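Local coordinates for protein PP1b (Porcine reproductive and respiratory syndrome virus, PDB 6JDS) that probably acts as an ATP-hydrolysing helicase in viral RNA replication, here a truncated nsp10 that keeps the zinc-binding domain and part of the helicase core, at residues Asn221-Glu226 against Thr243-Gly248. Numbering follows the deposited sequence.
Sequences NSFLDE and TLTCLG
F223 and T245 lie side by side on one face of two parallel strands, F223 CD1 3.8 Å from T245 CB, with the ring turned obliquely to the threonine. L247 CD1 also approaches F223 CD1. On the other face L224 has CG anti to its backbone N (chi1 -173°), which sets CD2 4.2 Å from C246 SG and equally near L244 CD1. Three backbone hydrogen bonds join the strands: T245 N to S222 O, L224 N to T245 O at 3.1 Å, and L247 N to L224 O at 2.9 Å. The middle one is fairly straight at hydrogen (162°), although its donor stands above the carbonyl plane. This illustrates the beta-alpha-beta unit of a helicase core: strand 222-224, helix 232-239 and strand 245-246, the two strands central in a parallel sheet. At the 222 end, one water bridges S222 O and T245 OG1, and a second accepts from S222 N while donating to T243 O. V235 and L238 of the connecting helix cover L224, whereas W158 and L159 of helix 156-162, after a probable Walker A loop, pack over the F223 face. Beyond the strand, D225 and E226 belong to a zinc site seen in this protein but empty here.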
ATOM      1  N   ASN A 221       3.274   9.962 -16.111  1.00 41.99           N
ATOM      2  CA  ASN A 221       1.839   9.970 -15.853  1.00 41.29           C
ATOM      3  C   ASN A 221       1.397   8.560 -15.502  1.00 39.73           C
ATOM      4  O   ASN A 221       1.907   7.590 -16.065  1.00 39.42           O
ATOM      5  CB  ASN A 221       1.065  10.461 -17.077  1.00 42.39           C
ATOM      6  CG  ASN A 221       1.548  11.810 -17.574  1.00 43.40           C
ATOM      7  OD1 ASN A 221       1.700  12.018 -18.777  1.00 45.03           O
ATOM      8  ND2 ASN A 221       1.796  12.732 -16.650  1.00 43.55           N
ATOM      9  N   SER A 222       0.448   8.446 -14.577  1.00 37.71           N
ATOM     10  CA  SER A 222      -0.005   7.142 -14.106  1.00 36.05           C
ATOM     11  C   SER A 222      -1.473   6.919 -14.439  1.00 35.21           C
ATOM     12  O   SER A 222      -2.288   7.833 -14.339  1.00 35.49           O
ATOM     13  CB  SER A 222       0.229   7.017 -12.606  1.00 35.53           C
ATOM     14  OG  SER A 222       1.595   7.231 -12.304  1.00 35.04           O
ATOM     15  N   PHE A 223      -1.793   5.694 -14.840  1.00 34.34           N
ATOM     16  CA  PHE A 223      -3.149   5.321 -15.211  1.00 34.24           C
ATOM     17  C   PHE A 223      -3.604   4.147 -14.350  1.00 33.68           C
ATOM     18  O   PHE A 223      -2.788   3.324 -13.932  1.00 33.00           O
ATOM     19  CB  PHE A 223      -3.206   4.930 -16.691  1.00 34.66           C
ATOM     20  CG  PHE A 223      -2.895   6.060 -17.637  1.00 34.95           C
ATOM     21  CD1 PHE A 223      -3.913   6.716 -18.317  1.00 34.99           C
ATOM     22  CD2 PHE A 223      -1.581   6.464 -17.854  1.00 35.26           C
ATOM     23  CE1 PHE A 223      -3.630   7.756 -19.188  1.00 35.11           C
ATOM     24  CE2 PHE A 223      -1.291   7.503 -18.724  1.00 35.18           C
ATOM     25  CZ  PHE A 223      -2.318   8.150 -19.393  1.00 35.38           C
ATOM     26  N   LEU A 224      -4.906   4.076 -14.090  1.00 33.25           N
ATOM     27  CA  LEU A 224      -5.484   2.957 -13.355  1.00 33.60           C
ATOM     28  C   LEU A 224      -6.555   2.287 -14.205  1.00 34.16           C
ATOM     29  O   LEU A 224      -7.668   2.796 -14.339  1.00 34.13           O
ATOM     30  CB  LEU A 224      -6.071   3.426 -12.019  1.00 33.48           C
ATOM     31  CG  LEU A 224      -6.572   2.327 -11.075  1.00 33.35           C
ATOM     32  CD1 LEU A 224      -5.440   1.393 -10.674  1.00 33.32           C
ATOM     33  CD2 LEU A 224      -7.228   2.929  -9.841  1.00 33.35           C
ATOM     34  N   ASP A 225      -6.200   1.145 -14.785  1.00 35.30           N
ATOM     35  CA  ASP A 225      -7.114   0.374 -15.618  1.00 36.30           C
ATOM     36  C   ASP A 225      -8.166  -0.294 -14.741  1.00 36.62           C
ATOM     37  O   ASP A 225      -7.839  -0.837 -13.689  1.00 36.78           O
ATOM     38  CB  ASP A 225      -6.332  -0.681 -16.410  1.00 36.74           C
ATOM     39  CG  ASP A 225      -7.218  -1.509 -17.329  1.00 37.29           C
ATOM     40  OD1 ASP A 225      -8.144  -0.939 -17.942  1.00 37.80           O
ATOM     41  OD2 ASP A 225      -6.974  -2.731 -17.444  1.00 37.33           O
ATOM     42  N   GLU A 226      -9.422  -0.241 -15.177  1.00 37.72           N
ATOM     43  CA  GLU A 226     -10.544  -0.849 -14.451  1.00 38.40           C
ATOM     44  C   GLU A 226     -10.570  -0.403 -12.989  1.00 37.57           C
ATOM     45  O   GLU A 226     -10.636  -1.221 -12.072  1.00 37.34           O
ATOM     46  CB  GLU A 226     -10.487  -2.378 -14.552  1.00 39.56           C
ATOM     47  CG  GLU A 226     -10.518  -2.921 -15.976  1.00 40.89           C
ATOM     48  CD  GLU A 226     -11.894  -2.835 -16.618  1.00 42.02           C
ATOM     49  OE1 GLU A 226     -12.466  -3.900 -16.933  1.00 43.67           O
ATOM     50  OE2 GLU A 226     -12.405  -1.709 -16.804  1.00 42.29           O
ATOM     51  N   THR A 243      -0.997  11.495  -8.657  1.00 32.80           N
ATOM     52  CA  THR A 243      -2.317  11.655  -9.261  1.00 33.31           C
ATOM     53  C   THR A 243      -2.539  10.510 -10.243  1.00 33.54           C
ATOM     54  O   THR A 243      -1.580   9.884 -10.704  1.00 34.22           O
ATOM     55  CB  THR A 243      -2.452  12.998 -10.008  1.00 33.05           C
ATOM     56  OG1 THR A 243      -1.417  13.113 -10.993  1.00 32.77           O
ATOM     57  CG2 THR A 243      -2.355  14.166  -9.034  1.00 32.85           C
ATOM     58  N   LEU A 244      -3.801  10.239 -10.558  1.00 33.68           N
ATOM     59  CA  LEU A 244      -4.150   9.145 -11.458  1.00 34.45           C
ATOM     60  C   LEU A 244      -5.088   9.600 -12.562  1.00 34.92           C
ATOM     61  O   LEU A 244      -5.817  10.582 -12.412  1.00 34.79           O
ATOM     62  CB  LEU A 244      -4.822   8.010 -10.680  1.00 34.78           C
ATOM     63  CG  LEU A 244      -3.963   7.203  -9.707  1.00 34.93           C
ATOM     64  CD1 LEU A 244      -4.843   6.240  -8.925  1.00 34.99           C
ATOM     65  CD2 LEU A 244      -2.860   6.450 -10.441  1.00 34.95           C
ATOM     66  N   THR A 245      -5.047   8.875 -13.677  1.00 35.44           N
ATOM     67  CA  THR A 245      -6.061   8.977 -14.715  1.00 35.67           C
ATOM     68  C   THR A 245      -6.747   7.621 -14.746  1.00 36.46           C
ATOM     69  O   THR A 245      -6.194   6.648 -15.254  1.00 37.10           O
ATOM     70  CB  THR A 245      -5.449   9.318 -16.086  1.00 35.51           C
ATOM     71  OG1 THR A 245      -4.734  10.557 -15.996  1.00 35.05           O
ATOM     72  CG2 THR A 245      -6.535   9.443 -17.149  1.00 35.67           C
ATOM     73  N   CYS A 246      -7.945   7.555 -14.176  1.00 37.66           N
ATOM     74  CA  CYS A 246      -8.638   6.284 -13.979  1.00 38.51           C
ATOM     75  C   CYS A 246      -9.508   5.930 -15.174  1.00 39.57           C
ATOM     76  O   CYS A 246     -10.074   6.812 -15.818  1.00 40.44           O
ATOM     77  CB  CYS A 246      -9.469   6.352 -12.702  1.00 38.35           C
ATOM     78  SG  CYS A 246      -8.448   6.663 -11.242  1.00 38.31           S
ATOM     79  N   LEU A 247      -9.616   4.633 -15.457  1.00 40.95           N
ATOM     80  CA  LEU A 247     -10.247   4.149 -16.687  1.00 42.65           C
ATOM     81  C   LEU A 247     -11.291   3.072 -16.426  1.00 44.48           C
ATOM     82  O   LEU A 247     -11.361   2.505 -15.332  1.00 44.73           O
ATOM     83  CB  LEU A 247      -9.183   3.583 -17.630  1.00 42.41           C
ATOM     84  CG  LEU A 247      -7.983   4.482 -17.926  1.00 42.48           C
ATOM     85  CD1 LEU A 247      -6.913   3.703 -18.675  1.00 42.49           C
ATOM     86  CD2 LEU A 247      -8.411   5.710 -18.710  1.00 42.69           C
ATOM     87  N   GLY A 248     -12.087   2.792 -17.455  1.00 46.43           N
ATOM     88  CA  GLY A 248     -13.103   1.743 -17.409  1.00 48.44           C
ATOM     89  C   GLY A 248     -14.464   2.266 -16.997  1.00 50.53           C
ATOM     90  O   GLY A 248     -14.714   3.473 -17.022  1.00 49.21           O
TER
HETATM   91  O   HOH W   1      -2.107  10.595 -15.362  1.00 28.84           O
HETATM   92  O   HOH W   2      -0.235  11.087 -13.023  1.00 31.82           O